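Local coordinates for monomethylamine corrinoid protein 1 (Methanosarcina barkeri, PDB 3EZX) that carries methyl groups on a bound corrinoid cofactor between the methyltransferase proteins MtmB and MtbA during methanogenesis from methylamine, at residues A12-N17 with K48-K53; Q16-T21 with I64-K69; P80-N85 with T113-A118; A92-T97 with K143-L148. All blocks are in the same frame, centred on the assembly; numbering follows the deposited sequence.

Interaction 1 (A12-N17 with K48-K53); sequences AIVNQN and KIVGDK
V50 and V14 meet at the centre of this contact, where one methyl branch does most of the touching. V50 CG2 lies beside the backbone of the opposite helix, 3.3 Å from V14 CA and 3.7 Å from I13 O. With chi1 at 176°, V50 CG1 is anti to the backbone N, and CG2, anti to the carbonyl carbon, is the branch facing V14. The two valine side chains run past each other in opposite senses, and V14 CG2 also meets I49 CG2 at 4.1 Å. I13 offers its CG2 to V50 CG2 at 4.0 Å, the two side chains nearly at right angles.

Further out, K53 NZ comes no nearer than 4.4 Å to V14 CG1, a loose edge contact, and V50 has I64 and S67 of helix 61-82 on its flank. Behind V14 the first helix stops: Q16, with positive phi, is the C-prime residue of a Schellman motif, in which N17 N bonds to A12 O (2.8 Å) and Q16 N to I13 O (3.1 Å). The result is a worked case of aliphatic packing between helices 3-14 and 35-55 in the N-terminal helical bundle of a corrinoid protein.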
loop_
_atom_site.group_PDB
_atom_site.type_symbol
_atom_site.label_atom_id
_atom_site.label_comp_id
_atom_site.label_asym_id
_atom_site.label_seq_id
_atom_site.Cartn_x
_atom_site.Cartn_y
_atom_site.Cartn_z
ATOM N N ALA A 12 -15.436 6.822 12.101
ATOM C CA ALA A 12 -14.485 7.906 12.323
ATOM C C ALA A 12 -13.923 8.381 10.988
ATOM O O ALA A 12 -13.651 9.571 10.806
ATOM C CB ALA A 12 -13.362 7.438 13.229
ATOM N N ILE A 13 -13.751 7.444 10.059
ATOM C CA ILE A 13 -13.241 7.761 8.732
ATOM C C ILE A 13 -14.357 8.410 7.908
ATOM O O ILE A 13 -14.165 9.465 7.298
ATOM C CB ILE A 13 -12.748 6.489 8.007
ATOM C CG1 ILE A 13 -11.606 5.849 8.793
ATOM C CG2 ILE A 13 -12.271 6.833 6.606
ATOM C CD1 ILE A 13 -10.380 6.729 8.919
ATOM N N VAL A 14 -15.528 7.781 7.910
ATOM C CA VAL A 14 -16.672 8.294 7.168
ATOM C C VAL A 14 -17.029 9.717 7.588
ATOM O O VAL A 14 -17.402 10.537 6.752
ATOM C CB VAL A 14 -17.923 7.398 7.360
ATOM C CG1 VAL A 14 -19.073 7.938 6.527
ATOM C CG2 VAL A 14 -17.613 5.955 6.960
ATOM N N ASN A 15 -16.907 10.018 8.877
ATOM C CA ASN A 15 -17.246 11.353 9.370
ATOM C C ASN A 15 -16.064 12.300 9.585
ATOM O O ASN A 15 -16.136 13.211 10.410
ATOM C CB ASN A 15 -18.048 11.237 10.667
ATOM C CG ASN A 15 -19.287 10.389 10.503
ATOM O OD1 ASN A 15 -20.009 10.514 9.510
ATOM N ND2 ASN A 15 -19.548 9.524 11.476
ATOM N N GLN A 16 -14.987 12.084 8.841
ATOM C CA GLN A 16 -13.790 12.920 8.929
ATOM C C GLN A 16 -13.377 13.298 10.346
ATOM O O GLN A 16 -13.084 14.460 10.619
ATOM C CB GLN A 16 -13.977 14.205 8.110
ATOM C CG GLN A 16 -14.188 13.981 6.618
ATOM C CD GLN A 16 -15.521 13.343 6.304
ATOM O OE1 GLN A 16 -16.572 13.860 6.685
ATOM N NE2 GLN A 16 -15.489 12.217 5.600
ATOM N N ASN A 17 -13.347 12.321 11.245
ATOM C CA ASN A 17 -12.949 12.578 12.624
ATOM C C ASN A 17 -11.447 12.315 12.762
ATOM O O ASN A 17 -11.028 11.301 13.320
ATOM C CB ASN A 17 -13.737 11.680 13.583
ATOM C CG ASN A 17 -13.476 12.013 15.037
ATOM O OD1 ASN A 17 -12.627 12.848 15.353
ATOM N ND2 ASN A 17 -14.202 11.357 15.935
ATOM N N LYS A 48 -13.735 2.701 2.228
ATOM C CA LYS A 48 -14.483 2.233 1.070
ATOM C C LYS A 48 -15.792 3.010 0.952
ATOM O O LYS A 48 -16.141 3.480 -0.127
ATOM C CB LYS A 48 -14.784 0.741 1.195
ATOM C CG LYS A 48 -15.566 0.177 0.020
ATOM C CD LYS A 48 -15.870 -1.301 0.206
ATOM C CE LYS A 48 -16.634 -1.860 -0.989
ATOM N NZ LYS A 48 -16.950 -3.307 -0.816
ATOM N N ILE A 49 -16.512 3.146 2.063
ATOM C CA ILE A 49 -17.772 3.885 2.063
ATOM C C ILE A 49 -17.545 5.332 1.632
ATOM O O ILE A 49 -18.315 5.882 0.842
ATOM C CB ILE A 49 -18.428 3.878 3.461
ATOM C CG1 ILE A 49 -18.892 2.461 3.805
ATOM C CG2 ILE A 49 -19.582 4.874 3.506
ATOM C CD1 ILE A 49 -19.468 2.314 5.204
ATOM N N VAL A 50 -16.483 5.939 2.155
ATOM C CA VAL A 50 -16.137 7.319 1.828
ATOM C C VAL A 50 -15.772 7.413 0.354
ATOM O O VAL A 50 -15.944 8.458 -0.276
ATOM C CB VAL A 50 -14.942 7.816 2.685
ATOM C CG1 VAL A 50 -14.529 9.220 2.254
ATOM C CG2 VAL A 50 -15.328 7.816 4.159
ATOM N N GLY A 51 -15.257 6.315 -0.187
ATOM C CA GLY A 51 -14.898 6.287 -1.591
ATOM C C GLY A 51 -16.152 6.302 -2.448
ATOM O O GLY A 51 -16.229 7.035 -3.437
ATOM N N ASP A 52 -17.140 5.494 -2.066
ATOM C CA ASP A 52 -18.404 5.421 -2.797
ATOM C C ASP A 52 -19.139 6.759 -2.712
ATOM O O ASP A 52 -19.596 7.289 -3.727
ATOM C CB ASP A 52 -19.294 4.303 -2.238
ATOM C CG ASP A 52 -18.615 2.937 -2.271
ATOM O OD1 ASP A 52 -17.926 2.633 -3.269
ATOM O OD2 ASP A 52 -18.780 2.161 -1.302
ATOM N N LYS A 53 -19.252 7.302 -1.501
ATOM C CA LYS A 53 -19.917 8.588 -1.303
ATOM C C LYS A 53 -19.368 9.654 -2.258
ATOM O O LYS A 53 -20.120 10.437 -2.830
ATOM C CB LYS A 53 -19.730 9.067 0.141
ATOM C CG LYS A 53 -20.835 8.665 1.108
ATOM C CD LYS A 53 -20.596 9.294 2.476
ATOM C CE LYS A 53 -21.847 9.303 3.335
ATOM N NZ LYS A 53 -22.375 7.934 3.574
#

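Interaction 2 (Q16-T21 with I64-K69); sequences QNVAGT and IMMSGK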
loop_
_atom_site.group_PDB
_atom_site.type_symbol
_atom_site.label_atom_id
_atom_site.label_comp_id
_atom_site.label_asym_id
_atom_site.label_seq_id
_atom_site.Cartn_x
_atom_site.Cartn_y
_atom_site.Cartn_z
ATOM N N GLN A 16 -14.987 12.084 8.841
ATOM C CA GLN A 16 -13.790 12.920 8.929
ATOM C C GLN A 16 -13.377 13.298 10.346
ATOM O O GLN A 16 -13.084 14.460 10.619
ATOM C CB GLN A 16 -13.977 14.205 8.110
ATOM C CG GLN A 16 -14.188 13.981 6.618
ATOM C CD GLN A 16 -15.521 13.343 6.304
ATOM O OE1 GLN A 16 -16.572 13.860 6.685
ATOM N NE2 GLN A 16 -15.489 12.217 5.600
ATOM N N ASN A 17 -13.347 12.321 11.245
ATOM C CA ASN A 17 -12.949 12.578 12.624
ATOM C C ASN A 17 -11.447 12.315 12.762
ATOM O O ASN A 17 -11.028 11.301 13.320
ATOM C CB ASN A 17 -13.737 11.680 13.583
ATOM C CG ASN A 17 -13.476 12.013 15.037
ATOM O OD1 ASN A 17 -12.627 12.848 15.353
ATOM N ND2 ASN A 17 -14.202 11.357 15.935
ATOM N N VAL A 18 -10.646 13.245 12.252
ATOM C CA VAL A 18 -9.192 13.127 12.275
ATOM C C VAL A 18 -8.602 12.961 13.671
ATOM O O VAL A 18 -7.801 12.062 13.908
ATOM C CB VAL A 18 -8.529 14.354 11.628
ATOM C CG1 VAL A 18 -7.052 14.111 11.471
ATOM C CG2 VAL A 18 -9.176 14.658 10.297
ATOM N N ALA A 19 -8.987 13.837 14.590
ATOM C CA ALA A 19 -8.477 13.774 15.953
ATOM C C ALA A 19 -8.845 12.476 16.671
ATOM O O ALA A 19 -8.032 11.908 17.397
ATOM C CB ALA A 19 -8.995 14.959 16.746
ATOM N N GLY A 20 -10.069 12.008 16.455
ATOM C CA GLY A 20 -10.534 10.806 17.121
ATOM C C GLY A 20 -10.007 9.459 16.664
ATOM O O GLY A 20 -9.714 8.596 17.493
ATOM N N THR A 21 -9.891 9.267 15.356
ATOM C CA THR A 21 -9.419 8.004 14.818
ATOM C C THR A 21 -8.253 7.384 15.586
ATOM O O THR A 21 -8.239 6.176 15.839
ATOM C CB THR A 21 -9.029 8.159 13.345
ATOM O OG1 THR A 21 -10.185 8.540 12.593
ATOM C CG2 THR A 21 -8.489 6.854 12.793
ATOM N N ILE A 64 -12.697 14.182 1.752
ATOM C CA ILE A 64 -11.754 13.122 1.423
ATOM C C ILE A 64 -10.379 13.423 2.013
ATOM O O ILE A 64 -9.664 12.515 2.439
ATOM C CB ILE A 64 -11.625 12.949 -0.106
ATOM C CG1 ILE A 64 -12.979 12.557 -0.695
ATOM C CG2 ILE A 64 -10.578 11.892 -0.434
ATOM C CD1 ILE A 64 -13.543 11.270 -0.142
ATOM N N MET A 65 -10.006 14.696 2.043
ATOM C CA MET A 65 -8.714 15.073 2.599
ATOM C C MET A 65 -8.675 14.725 4.073
ATOM O O MET A 65 -7.709 14.131 4.554
ATOM C CB MET A 65 -8.464 16.567 2.412
ATOM C CG MET A 65 -8.337 16.960 0.959
ATOM S SD MET A 65 -8.180 18.721 0.733
ATOM C CE MET A 65 -6.696 18.763 -0.176
ATOM N N MET A 66 -9.740 15.082 4.785
ATOM C CA MET A 66 -9.817 14.804 6.207
ATOM C C MET A 66 -9.917 13.318 6.517
ATOM O O MET A 66 -9.403 12.859 7.537
ATOM C CB MET A 66 -10.979 15.574 6.820
ATOM C CG MET A 66 -10.665 17.052 6.961
ATOM S SD MET A 66 -11.945 17.955 7.796
ATOM C CE MET A 66 -11.473 17.664 9.473
ATOM N N SER A 67 -10.566 12.561 5.639
ATOM C CA SER A 67 -10.671 11.126 5.845
ATOM C C SER A 67 -9.298 10.519 5.581
ATOM O O SER A 67 -8.909 9.537 6.208
ATOM C CB SER A 67 -11.712 10.522 4.905
ATOM O OG SER A 67 -13.022 10.832 5.345
ATOM N N GLY A 68 -8.559 11.125 4.659
ATOM C CA GLY A 68 -7.230 10.638 4.348
ATOM C C GLY A 68 -6.303 10.880 5.523
ATOM O O GLY A 68 -5.549 9.993 5.932
ATOM N N LYS A 69 -6.363 12.087 6.071
ATOM C CA LYS A 69 -5.529 12.435 7.209
ATOM C C LYS A 69 -5.966 11.611 8.416
ATOM O O LYS A 69 -5.150 11.249 9.258
ATOM C CB LYS A 69 -5.640 13.932 7.510
ATOM C CG LYS A 69 -4.853 14.394 8.722
ATOM C CD LYS A 69 -3.351 14.226 8.539
ATOM C CE LYS A 69 -2.598 14.667 9.798
ATOM N NZ LYS A 69 -1.120 14.465 9.708
#
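Q16 and S67 bring their CA atoms to 4.7 Å, and V18 and K69 theirs to 6.3 Å, so the turn after helix 3-14 runs close against helix 61-82. The polar link is made by the amide of Q16: NE2 donates to S67 OG over 2.8 Å at an N-H...O angle of 160°, the hydroxyl lying close to the amide plane. A bend at chi2 (69°) folds the glutamine back to make that approach, and its CB and CG pass over M66 CB, with 3.5 Å between the two CB atoms. S67 OG is also bonded to I13 O, its strongest partner, and to Q63 O of its own helix.

V18 supplies the apolar half. Its CG1 lies 3.5 Å from K69 CG, while CG2 sits over M66 O and meets M66 CE at 3.9 Å. Just beyond, N17 OD1 takes a capping bond from G20 N, and N17 O accepts from both T21 N and T21 OG1.

With an alanine here in place of Q16, S67 OG would probably be left without its amide donor and M66 CB without part of its cover. The contact joins the turn between helices 3-14 and 20-30 to helix 61-82 of the N-terminal bundle, whose I64 and M65 touch the bound cobamide. Its chemistry is consistent with holding the turn against that helix on the buried side, where the S67 hydroxyl accepts from the amide and has two carbonyls to share its one proton; on the exposed side, K69 offers a methylene, and M66 its backbone O and terminal methyl.

Interaction 3 (P80-N85 with T113-A118); sequences PELEKN and TTMLGA
T114 opens the contact from helix 107-118, setting its methyl against L82 and E83. CG2, anti to the backbone N, lies 3.8 Å from L82 CB and 4.0 Å from E83 CG; the T114 side chain crosses both of theirs at about a right angle. The other branch, OG1, turns back to its own helix and bonds to R110 O, leaving the methyl to do the packing.

M115 comes next and makes an indirect approach. Its CB points away from residues 80-85, but bends at chi2 (-71°) and chi3 (66°) return CE to L82, 3.8 Å from CB and 3.9 Å from CD2. L82 is therefore met by T114 and M115 together, and both L82 and M115 also touch L36 of helix 35-55.

A118 closes the series: its CB lies 3.7 Å from L82 O, a van der Waals approach. On the side turned from this seam, K84 NZ and E81 OE2 form a salt bridge of 2.7 Å, NZ lying on the syn side but 35° out of the carboxylate plane. The whole illustrates a largely apolar domain junction, in which the end of the last bundle helix, 61-82, rests on the first helix of the Rossmann-type corrinoid-binding domain.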
loop_
_atom_site.group_PDB
_atom_site.type_symbol
_atom_site.label_atom_id
_atom_site.label_comp_id
_atom_site.label_asym_id
_atom_site.label_seq_id
_atom_site.Cartn_x
_atom_site.Cartn_y
_atom_site.Cartn_z
ATOM N N PRO A 80 3.734 0.901 14.126
ATOM C CA PRO A 80 4.665 0.305 15.082
ATOM C C PRO A 80 4.141 -1.032 15.603
ATOM O O PRO A 80 4.908 -1.968 15.829
ATOM C CB PRO A 80 4.772 1.374 16.172
ATOM C CG PRO A 80 3.476 2.112 16.070
ATOM C CD PRO A 80 3.290 2.226 14.587
ATOM N N GLU A 81 2.829 -1.122 15.776
ATOM C CA GLU A 81 2.212 -2.348 16.257
ATOM C C GLU A 81 2.395 -3.453 15.219
ATOM O O GLU A 81 2.537 -4.621 15.564
ATOM C CB GLU A 81 0.722 -2.118 16.508
ATOM C CG GLU A 81 0.105 -3.072 17.502
ATOM C CD GLU A 81 0.743 -2.955 18.871
ATOM O OE1 GLU A 81 0.860 -1.818 19.374
ATOM O OE2 GLU A 81 1.123 -3.997 19.445
ATOM N N LEU A 82 2.399 -3.069 13.945
ATOM C CA LEU A 82 2.555 -4.016 12.845
ATOM C C LEU A 82 4.004 -4.441 12.645
ATOM O O LEU A 82 4.274 -5.554 12.192
ATOM C CB LEU A 82 2.046 -3.403 11.539
ATOM C CG LEU A 82 0.554 -3.127 11.352
ATOM C CD1 LEU A 82 0.350 -2.298 10.097
ATOM C CD2 LEU A 82 -0.212 -4.437 11.256
ATOM N N GLU A 83 4.934 -3.551 12.970
ATOM C CA GLU A 83 6.349 -3.848 12.803
ATOM C C GLU A 83 6.858 -4.840 13.843
ATOM O O GLU A 83 8.026 -5.235 13.818
ATOM C CB GLU A 83 7.165 -2.555 12.851
ATOM C CG GLU A 83 6.770 -1.557 11.776
ATOM C CD GLU A 83 7.584 -0.283 11.826
ATOM O OE1 GLU A 83 7.753 0.268 12.936
ATOM O OE2 GLU A 83 8.043 0.172 10.757
ATOM N N LYS A 84 5.983 -5.240 14.762
ATOM C CA LYS A 84 6.355 -6.215 15.781
ATOM C C LYS A 84 6.336 -7.580 15.110
ATOM O O LYS A 84 5.741 -7.742 14.045
ATOM C CB LYS A 84 5.362 -6.192 16.945
ATOM C CG LYS A 84 5.398 -4.911 17.755
ATOM C CD LYS A 84 4.398 -4.946 18.900
ATOM C CE LYS A 84 4.478 -3.676 19.740
ATOM N NZ LYS A 84 3.459 -3.653 20.824
ATOM N N ASN A 85 6.987 -8.560 15.724
ATOM C CA ASN A 85 7.036 -9.899 15.153
ATOM C C ASN A 85 7.788 -9.878 13.827
ATOM O O ASN A 85 7.354 -10.498 12.856
ATOM C CB ASN A 85 5.622 -10.438 14.915
ATOM C CG ASN A 85 4.761 -10.388 16.158
ATOM O OD1 ASN A 85 5.117 -10.944 17.199
ATOM N ND2 ASN A 85 3.615 -9.723 16.056
ATOM N N THR A 113 4.392 -1.666 2.420
ATOM C CA THR A 113 5.824 -1.538 2.756
ATOM C C THR A 113 6.060 -1.980 4.198
ATOM O O THR A 113 7.111 -2.536 4.520
ATOM C CB THR A 113 6.359 -0.051 2.627
ATOM O OG1 THR A 113 6.073 0.472 1.320
ATOM C CG2 THR A 113 7.886 -0.020 2.854
ATOM N N THR A 114 5.091 -1.699 5.065
ATOM C CA THR A 114 5.233 -2.065 6.460
ATOM C C THR A 114 5.126 -3.573 6.577
ATOM O O THR A 114 5.940 -4.204 7.242
ATOM C CB THR A 114 4.159 -1.412 7.350
ATOM O OG1 THR A 114 4.345 0.008 7.379
ATOM C CG2 THR A 114 4.245 -1.963 8.758
ATOM N N MET A 115 4.128 -4.159 5.925
ATOM C CA MET A 115 3.971 -5.601 5.996
ATOM C C MET A 115 5.226 -6.261 5.462
ATOM O O MET A 115 5.828 -7.099 6.141
ATOM C CB MET A 115 2.731 -6.032 5.234
ATOM C CG MET A 115 1.477 -5.489 5.882
ATOM S SD MET A 115 1.040 -6.259 7.479
ATOM C CE MET A 115 2.400 -5.777 8.614
ATOM N N LEU A 116 5.620 -5.898 4.247
ATOM C CA LEU A 116 6.857 -6.427 3.709
ATOM C C LEU A 116 7.850 -5.904 4.728
ATOM O O LEU A 116 7.703 -4.785 5.212
ATOM C CB LEU A 116 7.152 -5.822 2.342
ATOM C CG LEU A 116 6.293 -6.363 1.210
ATOM C CD1 LEU A 116 6.694 -5.690 -0.083
ATOM C CD2 LEU A 116 6.477 -7.864 1.121
ATOM N N GLY A 117 8.851 -6.697 5.070
ATOM C CA GLY A 117 9.801 -6.234 6.060
ATOM C C GLY A 117 9.390 -6.844 7.378
ATOM O O GLY A 117 10.216 -7.407 8.095
ATOM N N ALA A 118 8.105 -6.728 7.702
ATOM C CA ALA A 118 7.585 -7.318 8.924
ATOM C C ALA A 118 7.512 -8.811 8.634
ATOM O O ALA A 118 7.398 -9.634 9.541
ATOM C CB ALA A 118 6.202 -6.773 9.231
#

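Interaction 4 (A92-T97 with K143-L148); sequences AGLAIT and KGEKVL
L94 and A95 pair in parallel with V147 and L148 in the sheet of the Rossmann-type domain, where strands 94-99 and 147-152 are the inner neighbours. Here the contact is close and regular. L148 N donates to L94 O at 2.8 Å, and I96 N to L148 O at 2.9 Å, both bonds nearly along the C=O axis. L94 N to K146 O (2.9 Å) completes the series, but comes in tilted from the carbonyl plane. L94 and V147 send their side chains to one face of the sheet, A95 and L148 to the other. I96 CD1 adds an apolar touch on V147 CG1 at 3.8 Å.

Toward the start of the strands the regular pairing ends, and A92, E145 and K146 are exposed. K146 lays its CB and CG beside G93 and A92 O, then bends at chi2 (65°) and carries its ammonium away. G93, with a phi of 140° that favours glycine, has its CA next to those methylenes.

In E145, CG sits between the backbone N and the carbonyl carbon (chi1 54°), and the extended chain beyond it brings the carboxylate, which has a weak bond to H142 ND1, close to the leucine: E145 OE2 stops 3.8 Å from L94 CD2.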
loop_
_atom_site.group_PDB
_atom_site.type_symbol
_atom_site.label_atom_id
_atom_site.label_comp_id
_atom_site.label_asym_id
_atom_site.label_seq_id
_atom_site.Cartn_x
_atom_site.Cartn_y
_atom_site.Cartn_z
ATOM N N ALA A 92 14.055 -12.530 3.268
ATOM C CA ALA A 92 13.628 -13.203 2.046
ATOM C C ALA A 92 13.979 -12.384 0.813
ATOM O O ALA A 92 13.633 -12.762 -0.306
ATOM C CB ALA A 92 12.128 -13.458 2.087
ATOM N N GLY A 93 14.664 -11.262 1.021
ATOM C CA GLY A 93 15.048 -10.424 -0.100
ATOM C C GLY A 93 14.921 -8.936 0.157
ATOM O O GLY A 93 14.578 -8.505 1.261
ATOM N N LEU A 94 15.203 -8.148 -0.876
ATOM C CA LEU A 94 15.130 -6.698 -0.792
ATOM C C LEU A 94 13.936 -6.170 -1.572
ATOM O O LEU A 94 13.787 -6.453 -2.761
ATOM C CB LEU A 94 16.399 -6.068 -1.361
ATOM C CG LEU A 94 16.376 -4.534 -1.416
ATOM C CD1 LEU A 94 16.565 -3.988 -0.010
ATOM C CD2 LEU A 94 17.472 -4.029 -2.342
ATOM N N ALA A 95 13.088 -5.400 -0.903
ATOM C CA ALA A 95 11.924 -4.835 -1.559
ATOM C C ALA A 95 12.115 -3.339 -1.747
ATOM O O ALA A 95 12.402 -2.610 -0.800
ATOM C CB ALA A 95 10.679 -5.097 -0.732
ATOM N N ILE A 96 11.974 -2.894 -2.988
ATOM C CA ILE A 96 12.094 -1.486 -3.339
ATOM C C ILE A 96 10.667 -1.016 -3.602
ATOM O O ILE A 96 10.081 -1.355 -4.639
ATOM C CB ILE A 96 12.959 -1.306 -4.617
ATOM C CG1 ILE A 96 14.374 -1.883 -4.384
ATOM C CG2 ILE A 96 13.012 0.166 -4.994
ATOM C CD1 ILE A 96 15.235 -1.881 -5.640
ATOM N N THR A 97 10.113 -0.262 -2.653
ATOM C CA THR A 97 8.740 0.225 -2.740
ATOM C C THR A 97 8.576 1.657 -3.225
ATOM O O THR A 97 9.357 2.542 -2.866
ATOM C CB THR A 97 8.027 0.113 -1.360
ATOM O OG1 THR A 97 8.845 0.702 -0.333
ATOM C CG2 THR A 97 7.745 -1.353 -1.007
ATOM N N LYS A 143 21.622 -4.956 -8.777
ATOM C CA LYS A 143 21.574 -5.991 -9.800
ATOM C C LYS A 143 22.281 -7.257 -9.337
ATOM O O LYS A 143 23.382 -7.202 -8.785
ATOM C CB LYS A 143 22.219 -5.491 -11.095
ATOM C CG LYS A 143 22.073 -6.446 -12.275
ATOM C CD LYS A 143 22.682 -5.846 -13.533
ATOM C CE LYS A 143 22.349 -6.669 -14.766
ATOM N NZ LYS A 143 22.885 -6.045 -16.007
ATOM N N GLY A 144 21.636 -8.398 -9.564
ATOM C CA GLY A 144 22.226 -9.666 -9.183
ATOM C C GLY A 144 21.722 -10.254 -7.882
ATOM O O GLY A 144 21.797 -11.466 -7.679
ATOM N N GLU A 145 21.211 -9.409 -6.994
ATOM C CA GLU A 145 20.712 -9.901 -5.720
ATOM C C GLU A 145 19.208 -10.151 -5.736
ATOM O O GLU A 145 18.553 -9.991 -6.763
ATOM C CB GLU A 145 21.095 -8.938 -4.589
ATOM C CG GLU A 145 20.685 -7.496 -4.797
ATOM C CD GLU A 145 21.380 -6.555 -3.825
ATOM O OE1 GLU A 145 22.615 -6.400 -3.921
ATOM O OE2 GLU A 145 20.692 -5.973 -2.961
ATOM N N LYS A 146 18.669 -10.569 -4.596
ATOM C CA LYS A 146 17.247 -10.857 -4.480
ATOM C C LYS A 146 16.487 -9.538 -4.408
ATOM O O LYS A 146 16.479 -8.879 -3.367
ATOM C CB LYS A 146 16.992 -11.679 -3.220
ATOM C CG LYS A 146 15.820 -12.636 -3.325
ATOM C CD LYS A 146 16.082 -13.711 -4.367
ATOM C CE LYS A 146 14.994 -14.773 -4.346
ATOM N NZ LYS A 146 15.223 -15.834 -5.366
ATOM N N VAL A 147 15.842 -9.151 -5.504
ATOM C CA VAL A 147 15.121 -7.879 -5.533
ATOM C C VAL A 147 13.673 -7.962 -6.005
ATOM O O VAL A 147 13.366 -8.617 -7.001
ATOM C CB VAL A 147 15.874 -6.853 -6.415
ATOM C CG1 VAL A 147 15.076 -5.568 -6.544
ATOM C CG2 VAL A 147 17.241 -6.551 -5.809
ATOM N N LEU A 148 12.797 -7.288 -5.261
ATOM C CA LEU A 148 11.366 -7.228 -5.559
ATOM C C LEU A 148 10.938 -5.775 -5.716
ATOM O O LEU A 148 11.132 -4.962 -4.812
ATOM C CB LEU A 148 10.545 -7.862 -4.430
ATOM C CG LEU A 148 9.022 -7.677 -4.483
ATOM C CD1 LEU A 148 8.451 -8.278 -5.765
ATOM C CD2 LEU A 148 8.395 -8.333 -3.260
#

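The four contacts sample two domains in chain order. Interactions 1 and 2 both lie in the N-terminal helical bundle, their centres about 9 Å apart; they share Q16 and N17 and are joined through I13 O and S67 OG. Helix 61-82 then continues from interaction 2 to interaction 3, about 23 Å away between centres, where it meets the Rossmann-type domain. Interaction 4 lies in that domain's sheet, about 17 Å from interaction 3 and about 36 Å from interaction 1, centre to centre. The segments of interactions 3 and 4 alternate along the chain, and T97 OG1 and T113 OG1 probably form a weak hydrogen bond between them. The corrinoid pocket draws on both domains, and the junction at interaction 3 is consistent with their staying together around the cofactor.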